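Local coordinates for protein poly-beta-1,6-N-acetyl-D-glucosamine N-deacetylase (Aggregatibacter actinomycetemcomitans, PDB 4U10) that probably removes N-acetyl groups from poly-beta-1,6-N-acetyl-D-glucosamine through its polysaccharide deacetylase domain, the part represented by this chain, and binds zinc, at residues L7-V12 against Q27-N32; I205-Y210 against H228-G233; S11-T16 against Y77-N82; D2-L7 against R243-L248. All coordinates share one frame; numbering follows the deposited sequence.

Interaction 1 (L7-V12 against Q27-N32); sequences LAYHSV and QTISAN. With ZN (zinc ion), chain D.
The Y9 ring takes I29 at its edge: methyl CD1 of I29 lies near the ring plane, 3.7 Å from Y9 CE1, while F73 meets the ring with planes about 15° apart and the phenol OH turns to H37. The imidazole of H10 is met obliquely by Q27, whose CB is 3.8 Å from H10 ND1; the two side chains run side by side in the same direction, ring and amide planes 77° apart. At the other end of that ring H10 NE2 binds the zinc ion, 2.1 Å away, which D74 also holds; a water on the zinc lies in the plane at the imidazole edge. Beyond H10 the backbones pair as parallel strands: I29 N donates to S11 O over 3.1 Å. V12 and I29 point to the same face of the sheet, and CG2 of V12 reaches I29 CG1. The other branch, CG1, set anti to the backbone N of V12 (chi1 -177°), packs 3.5 Å from A31 CA at the start of helix 31-42, whose N-cap is S30. Where the chains spread apart, water fills in. One molecule accepts from H10 N and donates to both S11 O and Q27 O; a second joins S11 N to T28 OG1. The backbone at H10 and S11 is thus joined to 27-32 by one direct bond and two waters, consistent with a fixed position for the zinc ligand.

Interaction 2 (I205-Y210 against H228-G233); sequences IMVWPY and HHFALG
W208, just past strand 205-207, and H229, within strand 228-230, meet rim to rim in a beta-alpha-beta unit whose two parallel strands are connected through helix 215-222. Their planes stand 57° apart and neither ring lies over the other; H229 ND1 sits at the indole edge, in its plane, 3.0 Å from W208 NE1. H229 CG stands between its own backbone N and carbonyl carbon (chi1 61°), a rotation that swings the imidazole to the indole rim; CB of H229, placed by the backbone, also lies against the indole. F213 stacks on W208, and A217 and A221 of the crossover helix pack against the same tryptophan.

On the opposite face of the sheet F230 is the hub. CG2 of I205 lies over one face of its ring, 3.7 Å from the centroid and 16° off the normal, a CH-pi contact. V207 comes obliquely, its CG2 3.8 Å from F230 CD2, and W51 meets the phenyl ring edge-to-face. The V207 side chain approaches D74; its backbone O accepts from H144 ND1. D74 and H144 bind different zinc ions. Three backbone bonds hold the strands in parallel register, M206 N to H228 O, F230 N to M206 O and W208 N to F230 O. F230 O also takes a hydrogen from a water, 2.7 Å away, that donates equally to W208 O.

Interaction 3 (S11-T16 against Y77-N82); sequences SVVDDT and YATMYN
T79 and S11, the residues most deeply engaged, join the end of strand 3-13 to the first turn of helix 79-91 in the polysaccharide deacetylase domain. Their hydroxyls form a hydrogen bond, S11 OG to T79 OG1, 2.8 Å long, in which either could be the donor. T79 OG1 stands between its own backbone N and carbonyl carbon (chi1 57°), and this rotation turns the hydroxyl to S11 while the methyl CG2 faces V12 O. Y77, third in buried surface, leans its ring obliquely against S11, with CD2 3.6 Å from S11 CB. That ring also approaches the zinc ligands H10 and D75 and meets F25, so Y77 borders both S11 and the metal site. Farther along the strand, the V13 and T79 side chains cross obliquely, CG1 of V13 4.1 Å from T79 CG2. V12 turns its own side chain to V83 and I84 of the same helix, but its carbonyl is pressed against the threonine: V12 O lies 3.1 Å from T79 CB.

Interaction 4 (D2-L7 against R243-L248); sequences DRYGVL and RYVGRL
V6 lies against three consecutive residues of 243-248. Its CG1 meets the aliphatic part of R247, 3.4 Å from R247 CG, while CG2 crosses V245 at about a right angle, 3.6 Å from V245 CG1. Setting CG1 anti to the backbone N of V6 (chi1 -174°) sends the two methyls to these separate partners, and CB between them closes on G246 O. The Y4 side chain also crosses V245 at about a right angle, Y4 OH 3.4 Å from V245 CG2. On the next residue pair L7 and L248 lie side by side, pointing the same way, with L7 CD2 4.2 Å from L248 CB.

The backbone bond behind this packing runs from L248 N to V6 O, 2.9 Å long. It belongs to a parallel bridge between L7 and L248, by which strand 248-249 joins strand 3-13 in the main sheet of the deacetylase fold. Just before it the chains diverge, and a water accepts from V6 N and donates to G246 O. Outside this shell CG and CD of R247 run along V6, and the bend at chi3 (-65°) beyond them turns the guanidinium toward D74. That group is gripped at several points: NE gives to A231 O, and NH1 forms a salt bridge with OD1 of the zinc ligand D74 and a hydrogen bond with S72 OG.

In the fold
From the N terminus, strand 3-13 serves three contacts in turn. Interaction 4 closes the longest loop, bringing 243-248 back beside the first residues of the chain; the other three interactions nest inside it. Interaction 1 closes a short loop to strand 29-30 and the start of helix 31-42. Interaction 3, which shares S11 and V12 with it, closes a longer loop to helix 79-91. Interaction 2 follows both in series, pairing strands 205-207 and 228-230. Strand 228-230 in turn pairs with 244-245, so interactions 2 and 4 meet in the smaller parallel sheet, and R247 packs on V207 and F230. Interaction 4 thereby links that sheet to the main one, with zinc ligands H10 and D74 close by.

Interaction 1 (L7-V12 against Q27-N32)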
loop_
_atom_site.group_PDB
_atom_site.type_symbol
_atom_site.label_atom_id
_atom_site.label_comp_id
_atom_site.label_asym_id
_atom_site.label_seq_id
_atom_site.Cartn_x
_atom_site.Cartn_y
_atom_site.Cartn_z
ATOM N N LEU A 7 -4.500 9.260 -0.490
ATOM C CA LEU A 7 -5.440 8.407 -1.215
ATOM C C LEU A 7 -4.900 6.994 -1.410
ATOM O O LEU A 7 -3.737 6.809 -1.780
ATOM C CB LEU A 7 -5.800 8.974 -2.554
ATOM C CG LEU A 7 -6.262 10.463 -2.683
ATOM C CD1 LEU A 7 -6.721 10.791 -4.118
ATOM C CD2 LEU A 7 -7.361 10.748 -1.664
ATOM N N ALA A 8 -5.730 5.984 -1.167
ATOM C CA ALA A 8 -5.275 4.577 -1.327
ATOM C C ALA A 8 -5.914 3.894 -2.533
ATOM O O ALA A 8 -7.120 3.587 -2.518
ATOM C CB ALA A 8 -5.585 3.777 -0.046
ATOM N N TYR A 9 -5.109 3.551 -3.525
ATOM C CA TYR A 9 -5.538 2.904 -4.742
ATOM C C TYR A 9 -4.994 1.479 -4.776
ATOM O O TYR A 9 -4.097 1.174 -4.034
ATOM C CB TYR A 9 -4.968 3.597 -5.989
ATOM C CG TYR A 9 -5.584 4.970 -6.287
ATOM C CD1 TYR A 9 -6.718 5.100 -7.082
ATOM C CD2 TYR A 9 -4.977 6.132 -5.811
ATOM C CE1 TYR A 9 -7.269 6.372 -7.315
ATOM C CE2 TYR A 9 -5.498 7.407 -6.084
ATOM C CZ TYR A 9 -6.613 7.533 -6.798
ATOM O OH TYR A 9 -7.124 8.824 -7.013
ATOM N N HIS A 10 -5.568 0.619 -5.615
ATOM C CA HIS A 10 -5.048 -0.740 -5.832
ATOM C C HIS A 10 -4.769 -0.884 -7.318
ATOM O O HIS A 10 -3.878 -0.164 -7.861
ATOM C CB HIS A 10 -6.039 -1.763 -5.248
ATOM C CG HIS A 10 -6.106 -1.680 -3.764
ATOM N ND1 HIS A 10 -6.822 -0.699 -3.115
ATOM C CD2 HIS A 10 -5.451 -2.362 -2.810
ATOM C CE1 HIS A 10 -6.642 -0.800 -1.816
ATOM N NE2 HIS A 10 -5.821 -1.813 -1.600
ATOM N N SER A 11 -5.492 -1.755 -7.997
ATOM C CA SER A 11 -5.259 -1.884 -9.422
ATOM C C SER A 11 -6.049 -0.841 -10.201
ATOM O O SER A 11 -7.150 -0.413 -9.775
ATOM C CB SER A 11 -5.573 -3.271 -9.916
ATOM O OG SER A 11 -4.930 -3.461 -11.101
ATOM N N VAL A 12 -5.478 -0.489 -11.356
ATOM C CA VAL A 12 -6.001 0.481 -12.329
ATOM C C VAL A 12 -5.801 -0.127 -13.735
ATOM O O VAL A 12 -4.717 -0.527 -14.106
ATOM C CB VAL A 12 -5.365 1.878 -12.249
ATOM C CG1 VAL A 12 -6.039 2.836 -13.244
ATOM C CG2 VAL A 12 -5.512 2.487 -10.863
ATOM N N GLN A 27 -11.490 -3.206 -5.402
ATOM C CA GLN A 27 -11.161 -1.783 -5.629
ATOM C C GLN A 27 -10.437 -1.485 -6.934
ATOM O O GLN A 27 -9.751 -0.448 -7.053
ATOM C CB GLN A 27 -10.374 -1.242 -4.429
ATOM C CG GLN A 27 -11.309 -0.870 -3.278
ATOM C CD GLN A 27 -11.926 -2.071 -2.575
ATOM O OE1 GLN A 27 -11.213 -2.872 -1.975
ATOM N NE2 GLN A 27 -13.276 -2.166 -2.605
ATOM N N THR A 28 -10.529 -2.388 -7.915
ATOM C CA THR A 28 -9.957 -2.092 -9.206
ATOM C C THR A 28 -10.781 -0.976 -9.879
ATOM O O THR A 28 -12.002 -1.035 -9.903
ATOM C CB THR A 28 -9.882 -3.328 -10.118
ATOM O OG1 THR A 28 -9.088 -4.356 -9.506
ATOM C CG2 THR A 28 -9.320 -3.006 -11.497
ATOM N N ILE A 29 -10.114 0.069 -10.389
ATOM C CA ILE A 29 -10.807 1.156 -11.087
ATOM C C ILE A 29 -10.226 1.341 -12.502
ATOM O O ILE A 29 -9.262 0.677 -12.848
ATOM C CB ILE A 29 -10.732 2.460 -10.319
ATOM C CG1 ILE A 29 -9.303 2.999 -10.286
ATOM C CG2 ILE A 29 -11.260 2.277 -8.924
ATOM C CD1 ILE A 29 -9.270 4.413 -9.763
ATOM N N SER A 30 -10.852 2.220 -13.297
ATOM C CA SER A 30 -10.448 2.482 -14.662
ATOM C C SER A 30 -9.430 3.594 -14.620
ATOM O O SER A 30 -9.411 4.435 -13.702
ATOM C CB SER A 30 -11.641 2.914 -15.573
ATOM O OG SER A 30 -12.178 4.145 -15.096
ATOM N N ALA A 31 -8.573 3.567 -15.611
ATOM C CA ALA A 31 -7.591 4.602 -15.800
ATOM C C ALA A 31 -8.325 5.943 -16.004
ATOM O O ALA A 31 -7.865 6.966 -15.533
ATOM C CB ALA A 31 -6.720 4.242 -16.971
ATOM N N ASN A 32 -9.496 5.952 -16.654
ATOM C CA ASN A 32 -10.228 7.229 -16.807
ATOM C C ASN A 32 -10.622 7.825 -15.484
ATOM O O ASN A 32 -10.509 9.070 -15.266
ATOM C CB ASN A 32 -11.478 7.051 -17.684
ATOM C CG ASN A 32 -12.130 8.384 -18.033
ATOM O OD1 ASN A 32 -11.667 9.091 -18.927
ATOM N ND2 ASN A 32 -13.198 8.752 -17.299
HETATM ZN ZN ZN D . -4.707 -2.087 0.224
HETATM O O HOH W 1 -7.594 1.200 -7.405
HETATM O O HOH W 2 -7.455 -3.769 -7.340
HETATM O O HOH W 3 -4.320 -4.006 0.635
#

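Interaction 2 (I205-Y210 against H228-G233)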
loop_
_atom_site.group_PDB
_atom_site.type_symbol
_atom_site.label_atom_id
_atom_site.label_comp_id
_atom_site.label_asym_id
_atom_site.label_seq_id
_atom_site.Cartn_x
_atom_site.Cartn_y
_atom_site.Cartn_z
ATOM N N ILE A 205 7.951 2.804 5.396
ATOM C CA ILE A 205 6.532 2.816 5.601
ATOM C C ILE A 205 6.092 1.358 5.574
ATOM O O ILE A 205 6.504 0.615 4.730
ATOM C CB ILE A 205 5.791 3.560 4.455
ATOM C CG1 ILE A 205 6.228 5.016 4.301
ATOM C CG2 ILE A 205 4.267 3.527 4.555
ATOM C CD1 ILE A 205 5.890 5.566 2.910
HETATM N N MSE A 206 5.214 1.011 6.495
HETATM C CA MSE A 206 4.408 -0.237 6.396
HETATM C C MSE A 206 3.034 0.124 5.976
HETATM O O MSE A 206 2.336 0.933 6.640
HETATM C CB MSE A 206 4.510 -1.031 7.681
HETATM C CG MSE A 206 3.418 -2.114 7.845
HETATM SE SE MSE A 206 3.759 -3.486 6.475
HETATM C CE MSE A 206 5.173 -4.407 7.352
ATOM N N VAL A 207 2.557 -0.507 4.896
ATOM C CA VAL A 207 1.170 -0.371 4.555
ATOM C C VAL A 207 0.418 -1.626 4.913
ATOM O O VAL A 207 0.737 -2.719 4.421
ATOM C CB VAL A 207 0.988 -0.040 3.050
ATOM C CG1 VAL A 207 -0.486 0.196 2.752
ATOM C CG2 VAL A 207 1.835 1.174 2.622
ATOM N N TRP A 208 -0.660 -1.487 5.690
ATOM C CA TRP A 208 -1.319 -2.692 6.250
ATOM C C TRP A 208 -2.207 -3.293 5.199
ATOM O O TRP A 208 -3.006 -2.549 4.569
ATOM C CB TRP A 208 -2.181 -2.298 7.450
ATOM C CG TRP A 208 -1.407 -1.620 8.540
ATOM C CD1 TRP A 208 -1.632 -0.377 9.041
ATOM C CD2 TRP A 208 -0.312 -2.171 9.293
ATOM N NE1 TRP A 208 -0.722 -0.116 10.026
ATOM C CE2 TRP A 208 0.102 -1.189 10.194
ATOM C CE3 TRP A 208 0.394 -3.388 9.257
ATOM C CZ2 TRP A 208 1.166 -1.381 11.053
ATOM C CZ3 TRP A 208 1.415 -3.562 10.093
ATOM C CH2 TRP A 208 1.803 -2.574 10.992
ATOM N N PRO A 209 -2.101 -4.624 4.968
ATOM C CA PRO A 209 -3.115 -5.303 4.152
ATOM C C PRO A 209 -4.511 -5.040 4.674
ATOM O O PRO A 209 -4.761 -5.187 5.886
ATOM C CB PRO A 209 -2.750 -6.805 4.376
ATOM C CG PRO A 209 -1.252 -6.751 4.407
ATOM C CD PRO A 209 -1.070 -5.595 5.387
ATOM N N TYR A 210 -5.415 -4.665 3.765
ATOM C CA TYR A 210 -6.835 -4.460 4.054
ATOM C C TYR A 210 -7.030 -3.354 5.065
ATOM O O TYR A 210 -8.077 -3.255 5.654
ATOM C CB TYR A 210 -7.438 -5.779 4.605
ATOM C CG TYR A 210 -6.964 -7.101 3.915
ATOM C CD1 TYR A 210 -7.251 -7.380 2.619
ATOM C CD2 TYR A 210 -6.240 -8.057 4.622
ATOM C CE1 TYR A 210 -6.810 -8.551 2.011
ATOM C CE2 TYR A 210 -5.823 -9.249 4.045
ATOM C CZ TYR A 210 -6.119 -9.492 2.731
ATOM O OH TYR A 210 -5.702 -10.691 2.157
ATOM N N HIS A 228 6.330 4.862 10.480
ATOM C CA HIS A 228 5.186 5.331 9.698
ATOM C C HIS A 228 4.402 4.161 9.109
ATOM O O HIS A 228 4.940 3.311 8.412
ATOM C CB HIS A 228 5.638 6.300 8.614
ATOM C CG HIS A 228 6.286 7.519 9.171
ATOM N ND1 HIS A 228 5.564 8.573 9.697
ATOM C CD2 HIS A 228 7.582 7.843 9.312
ATOM C CE1 HIS A 228 6.408 9.473 10.168
ATOM N NE2 HIS A 228 7.637 9.055 9.930
ATOM N N HIS A 229 3.123 4.137 9.385
ATOM C CA HIS A 229 2.260 3.090 8.868
ATOM C C HIS A 229 0.998 3.656 8.238
ATOM O O HIS A 229 0.351 4.576 8.766
ATOM C CB HIS A 229 2.029 2.011 9.960
ATOM C CG HIS A 229 1.375 2.509 11.202
ATOM N ND1 HIS A 229 0.015 2.459 11.398
ATOM C CD2 HIS A 229 1.899 3.027 12.336
ATOM C CE1 HIS A 229 -0.279 2.926 12.597
ATOM N NE2 HIS A 229 0.845 3.310 13.169
ATOM N N PHE A 230 0.602 3.085 7.113
ATOM C CA PHE A 230 -0.576 3.534 6.371
ATOM C C PHE A 230 -1.767 2.599 6.655
ATOM O O PHE A 230 -1.758 1.429 6.247
ATOM C CB PHE A 230 -0.291 3.495 4.865
ATOM C CG PHE A 230 0.568 4.644 4.308
ATOM C CD1 PHE A 230 1.319 5.493 5.095
ATOM C CD2 PHE A 230 0.657 4.801 2.904
ATOM C CE1 PHE A 230 2.127 6.503 4.482
ATOM C CE2 PHE A 230 1.401 5.795 2.339
ATOM C CZ PHE A 230 2.119 6.630 3.128
ATOM N N ALA A 231 -2.827 3.155 7.252
ATOM C CA ALA A 231 -4.116 2.452 7.446
ATOM C C ALA A 231 -5.163 2.918 6.398
ATOM O O ALA A 231 -4.800 3.379 5.318
ATOM C CB ALA A 231 -4.584 2.651 8.904
ATOM N N LEU A 232 -6.459 2.751 6.637
ATOM C CA LEU A 232 -7.440 3.326 5.749
ATOM C C LEU A 232 -8.129 4.471 6.506
ATOM O O LEU A 232 -7.447 5.267 7.190
ATOM C CB LEU A 232 -8.390 2.251 5.215
ATOM C CG LEU A 232 -7.743 1.272 4.231
ATOM C CD1 LEU A 232 -8.718 0.178 3.790
ATOM C CD2 LEU A 232 -7.302 2.080 3.034
ATOM N N GLY A 233 -9.458 4.531 6.404
ATOM C CA GLY A 233 -10.256 5.700 6.804
ATOM C C GLY A 233 -10.579 5.828 8.289
ATOM O O GLY A 233 -11.410 6.637 8.669
HETATM O O HOH W 4 -3.693 0.013 4.921
#

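Interaction 3 (S11-T16 against Y77-N82)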
loop_
_atom_site.group_PDB
_atom_site.type_symbol
_atom_site.label_atom_id
_atom_site.label_comp_id
_atom_site.label_asym_id
_atom_site.label_seq_id
_atom_site.Cartn_x
_atom_site.Cartn_y
_atom_site.Cartn_z
ATOM N N SER A 11 -5.492 -1.755 -7.997
ATOM C CA SER A 11 -5.259 -1.884 -9.422
ATOM C C SER A 11 -6.049 -0.841 -10.201
ATOM O O SER A 11 -7.150 -0.413 -9.775
ATOM C CB SER A 11 -5.573 -3.271 -9.916
ATOM O OG SER A 11 -4.930 -3.461 -11.101
ATOM N N VAL A 12 -5.478 -0.489 -11.356
ATOM C CA VAL A 12 -6.001 0.481 -12.329
ATOM C C VAL A 12 -5.801 -0.127 -13.735
ATOM O O VAL A 12 -4.717 -0.527 -14.106
ATOM C CB VAL A 12 -5.365 1.878 -12.249
ATOM C CG1 VAL A 12 -6.039 2.836 -13.244
ATOM C CG2 VAL A 12 -5.512 2.487 -10.863
ATOM N N VAL A 13 -6.893 -0.260 -14.482
ATOM C CA VAL A 13 -6.894 -0.924 -15.761
ATOM C C VAL A 13 -7.461 0.064 -16.809
ATOM O O VAL A 13 -8.255 0.977 -16.468
ATOM C CB VAL A 13 -7.716 -2.240 -15.728
ATOM C CG1 VAL A 13 -7.053 -3.241 -14.837
ATOM C CG2 VAL A 13 -9.139 -2.023 -15.278
ATOM N N ASP A 14 -7.086 -0.116 -18.076
ATOM C CA ASP A 14 -7.639 0.705 -19.148
ATOM C C ASP A 14 -9.135 0.438 -19.349
ATOM O O ASP A 14 -9.909 1.353 -19.598
ATOM C CB ASP A 14 -6.875 0.496 -20.445
ATOM C CG ASP A 14 -5.552 1.259 -20.451
ATOM O OD1 ASP A 14 -5.423 2.322 -19.765
ATOM O OD2 ASP A 14 -4.632 0.780 -21.120
ATOM N N ASP A 15 -9.529 -0.809 -19.217
ATOM C CA ASP A 15 -10.979 -1.231 -19.251
ATOM C C ASP A 15 -11.940 -0.245 -18.550
ATOM O O ASP A 15 -11.805 0.051 -17.331
ATOM C CB ASP A 15 -11.014 -2.626 -18.608
ATOM C CG ASP A 15 -12.372 -3.283 -18.649
ATOM O OD1 ASP A 15 -13.203 -2.913 -19.477
ATOM O OD2 ASP A 15 -12.620 -4.197 -17.810
ATOM N N THR A 16 -12.891 0.291 -19.304
ATOM C CA THR A 16 -13.967 1.146 -18.756
ATOM C C THR A 16 -15.242 0.362 -18.406
ATOM O O THR A 16 -16.242 0.907 -17.946
ATOM C CB THR A 16 -14.259 2.259 -19.762
ATOM O OG1 THR A 16 -14.470 1.702 -21.087
ATOM C CG2 THR A 16 -12.988 3.247 -19.757
ATOM N N TYR A 77 0.526 -5.068 -8.144
ATOM C CA TYR A 77 -0.033 -5.435 -9.510
ATOM C C TYR A 77 0.781 -4.868 -10.645
ATOM O O TYR A 77 1.189 -3.718 -10.565
ATOM C CB TYR A 77 -1.489 -5.018 -9.686
ATOM C CG TYR A 77 -2.455 -5.587 -8.674
ATOM C CD1 TYR A 77 -2.702 -6.964 -8.567
ATOM C CD2 TYR A 77 -3.108 -4.744 -7.793
ATOM C CE1 TYR A 77 -3.605 -7.444 -7.612
ATOM C CE2 TYR A 77 -3.972 -5.220 -6.892
ATOM C CZ TYR A 77 -4.225 -6.569 -6.790
ATOM O OH TYR A 77 -5.161 -6.955 -5.819
ATOM N N ALA A 78 0.987 -5.677 -11.712
ATOM C CA ALA A 78 1.672 -5.262 -12.909
ATOM C C ALA A 78 1.081 -3.939 -13.482
ATOM O O ALA A 78 1.777 -3.145 -14.101
ATOM C CB ALA A 78 1.681 -6.379 -13.963
ATOM N N THR A 79 -0.157 -3.652 -13.185
ATOM C CA THR A 79 -0.771 -2.390 -13.610
ATOM C C THR A 79 -0.080 -1.155 -13.086
ATOM O O THR A 79 -0.239 -0.108 -13.673
ATOM C CB THR A 79 -2.264 -2.289 -13.234
ATOM O OG1 THR A 79 -2.468 -2.457 -11.808
ATOM C CG2 THR A 79 -3.040 -3.307 -14.084
HETATM N N MSE A 80 0.600 -1.269 -11.953
HETATM C CA MSE A 80 1.445 -0.182 -11.437
HETATM C C MSE A 80 2.410 0.267 -12.484
HETATM O O MSE A 80 2.580 1.473 -12.766
HETATM C CB MSE A 80 2.112 -0.557 -10.113
HETATM C CG MSE A 80 2.979 0.591 -9.594
HETATM SE SE MSE A 80 1.841 1.998 -8.860
HETATM C CE MSE A 80 3.145 3.453 -9.027
ATOM N N TYR A 81 3.100 -0.680 -13.084
ATOM C CA TYR A 81 4.057 -0.306 -14.103
ATOM C C TYR A 81 3.437 -0.007 -15.450
ATOM O O TYR A 81 3.914 0.906 -16.143
ATOM C CB TYR A 81 5.063 -1.425 -14.269
ATOM C CG TYR A 81 6.209 -1.149 -15.233
ATOM C CD1 TYR A 81 7.334 -0.437 -14.826
ATOM C CD2 TYR A 81 6.207 -1.685 -16.511
ATOM C CE1 TYR A 81 8.389 -0.207 -15.696
ATOM C CE2 TYR A 81 7.275 -1.467 -17.381
ATOM C CZ TYR A 81 8.348 -0.724 -16.976
ATOM O OH TYR A 81 9.422 -0.531 -17.817
ATOM N N ASN A 82 2.426 -0.799 -15.843
ATOM C CA ASN A 82 1.844 -0.759 -17.188
ATOM C C ASN A 82 0.790 0.322 -17.455
ATOM O O ASN A 82 0.572 0.677 -18.608
ATOM C CB ASN A 82 1.162 -2.090 -17.559
ATOM C CG ASN A 82 2.132 -3.229 -17.638
ATOM O OD1 ASN A 82 3.306 -3.032 -17.963
ATOM N ND2 ASN A 82 1.680 -4.436 -17.261
HETATM O O HOH W 5 -2.114 1.921 -20.458
#

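Interaction 4 (D2-L7 against R243-L248)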
loop_
_atom_site.group_PDB
_atom_site.type_symbol
_atom_site.label_atom_id
_atom_site.label_comp_id
_atom_site.label_asym_id
_atom_site.label_seq_id
_atom_site.Cartn_x
_atom_site.Cartn_y
_atom_site.Cartn_z
ATOM N N ASP A 2 0.606 22.201 7.940
ATOM C CA ASP A 2 1.163 21.031 8.612
ATOM C C ASP A 2 0.325 19.722 8.363
ATOM O O ASP A 2 0.581 18.696 8.979
ATOM C CB ASP A 2 1.287 21.316 10.121
ATOM C CG ASP A 2 -0.048 21.691 10.753
ATOM O OD1 ASP A 2 -0.949 22.080 9.984
ATOM O OD2 ASP A 2 -0.207 21.595 11.995
ATOM N N ARG A 3 -0.658 19.769 7.479
ATOM C CA ARG A 3 -1.600 18.668 7.309
ATOM C C ARG A 3 -1.383 18.089 5.919
ATOM O O ARG A 3 -0.983 18.809 4.993
ATOM C CB ARG A 3 -3.046 19.148 7.367
ATOM C CG ARG A 3 -3.325 20.273 8.326
ATOM C CD ARG A 3 -3.318 19.821 9.773
ATOM N NE ARG A 3 -4.401 20.443 10.520
ATOM C CZ ARG A 3 -5.687 20.191 10.294
ATOM N NH1 ARG A 3 -6.048 19.342 9.343
ATOM N NH2 ARG A 3 -6.620 20.789 11.015
ATOM N N TYR A 4 -1.709 16.812 5.763
ATOM C CA TYR A 4 -1.809 16.188 4.445
ATOM C C TYR A 4 -2.843 15.045 4.458
ATOM O O TYR A 4 -3.099 14.419 5.532
ATOM C CB TYR A 4 -0.424 15.721 3.966
ATOM C CG TYR A 4 0.158 14.571 4.757
ATOM C CD1 TYR A 4 0.895 14.805 5.932
ATOM C CD2 TYR A 4 -0.088 13.265 4.373
ATOM C CE1 TYR A 4 1.407 13.751 6.669
ATOM C CE2 TYR A 4 0.451 12.205 5.072
ATOM C CZ TYR A 4 1.180 12.449 6.225
ATOM O OH TYR A 4 1.698 11.431 6.917
ATOM N N GLY A 5 -3.437 14.821 3.275
ATOM C CA GLY A 5 -4.353 13.735 3.039
ATOM C C GLY A 5 -3.658 12.646 2.221
ATOM O O GLY A 5 -2.691 12.902 1.550
ATOM N N VAL A 6 -4.190 11.439 2.260
ATOM C CA VAL A 6 -3.622 10.322 1.536
ATOM C C VAL A 6 -4.701 9.561 0.793
ATOM O O VAL A 6 -5.701 9.214 1.394
ATOM C CB VAL A 6 -2.824 9.356 2.456
ATOM C CG1 VAL A 6 -2.148 8.290 1.589
ATOM C CG2 VAL A 6 -1.752 10.092 3.269
ATOM N N LEU A 7 -4.500 9.260 -0.490
ATOM C CA LEU A 7 -5.440 8.407 -1.215
ATOM C C LEU A 7 -4.900 6.994 -1.410
ATOM O O LEU A 7 -3.737 6.809 -1.780
ATOM C CB LEU A 7 -5.800 8.974 -2.554
ATOM C CG LEU A 7 -6.262 10.463 -2.683
ATOM C CD1 LEU A 7 -6.721 10.791 -4.118
ATOM C CD2 LEU A 7 -7.361 10.748 -1.664
ATOM N N ARG A 243 2.955 9.201 13.015
ATOM C CA ARG A 243 3.314 7.826 12.718
ATOM C C ARG A 243 2.153 7.090 12.040
ATOM O O ARG A 243 2.337 6.396 11.033
ATOM C CB ARG A 243 3.669 7.109 14.018
ATOM C CG ARG A 243 4.902 7.669 14.725
ATOM C CD ARG A 243 4.868 7.286 16.231
ATOM N NE ARG A 243 6.188 7.226 16.881
ATOM C CZ ARG A 243 7.025 8.256 17.058
ATOM N NH1 ARG A 243 6.736 9.500 16.637
ATOM N NH2 ARG A 243 8.186 8.026 17.666
ATOM N N TYR A 244 0.956 7.279 12.589
ATOM C CA TYR A 244 -0.303 6.635 12.106
ATOM C C TYR A 244 -0.902 7.478 10.993
ATOM O O TYR A 244 -1.369 8.590 11.249
ATOM C CB TYR A 244 -1.283 6.540 13.292
ATOM C CG TYR A 244 -2.701 6.024 13.070
ATOM C CD1 TYR A 244 -3.112 5.389 11.885
ATOM C CD2 TYR A 244 -3.624 6.140 14.085
ATOM C CE1 TYR A 244 -4.418 4.941 11.743
ATOM C CE2 TYR A 244 -4.916 5.677 13.965
ATOM C CZ TYR A 244 -5.314 5.079 12.803
ATOM O OH TYR A 244 -6.620 4.630 12.756
ATOM N N VAL A 245 -0.891 6.968 9.771
ATOM C CA VAL A 245 -1.326 7.761 8.627
ATOM C C VAL A 245 -2.618 7.162 8.106
ATOM O O VAL A 245 -2.654 5.991 7.839
ATOM C CB VAL A 245 -0.283 7.675 7.535
ATOM C CG1 VAL A 245 -0.812 8.384 6.285
ATOM C CG2 VAL A 245 1.027 8.266 8.014
ATOM N N GLY A 246 -3.698 7.918 8.046
ATOM C CA GLY A 246 -4.946 7.462 7.436
ATOM C C GLY A 246 -5.064 7.759 5.968
ATOM O O GLY A 246 -4.435 8.683 5.425
ATOM N N ARG A 247 -5.889 6.973 5.299
ATOM C CA ARG A 247 -6.041 7.066 3.885
ATOM C C ARG A 247 -7.501 6.916 3.498
ATOM O O ARG A 247 -8.296 6.227 4.184
ATOM C CB ARG A 247 -5.186 5.967 3.200
ATOM C CG ARG A 247 -3.684 5.938 3.549
ATOM C CD ARG A 247 -2.953 4.998 2.584
ATOM N NE ARG A 247 -3.408 3.596 2.780
ATOM C CZ ARG A 247 -3.133 2.577 1.970
ATOM N NH1 ARG A 247 -2.421 2.755 0.866
ATOM N NH2 ARG A 247 -3.608 1.357 2.224
ATOM N N LEU A 248 -7.866 7.511 2.365
ATOM C CA LEU A 248 -9.146 7.228 1.768
ATOM C C LEU A 248 -9.055 6.020 0.832
ATOM O O LEU A 248 -8.302 6.045 -0.133
ATOM C CB LEU A 248 -9.623 8.471 0.990
ATOM C CG LEU A 248 -10.956 8.289 0.276
ATOM C CD1 LEU A 248 -12.063 7.989 1.277
ATOM C CD2 LEU A 248 -11.188 9.552 -0.510
HETATM O O HOH W 6 -5.799 11.100 4.683
#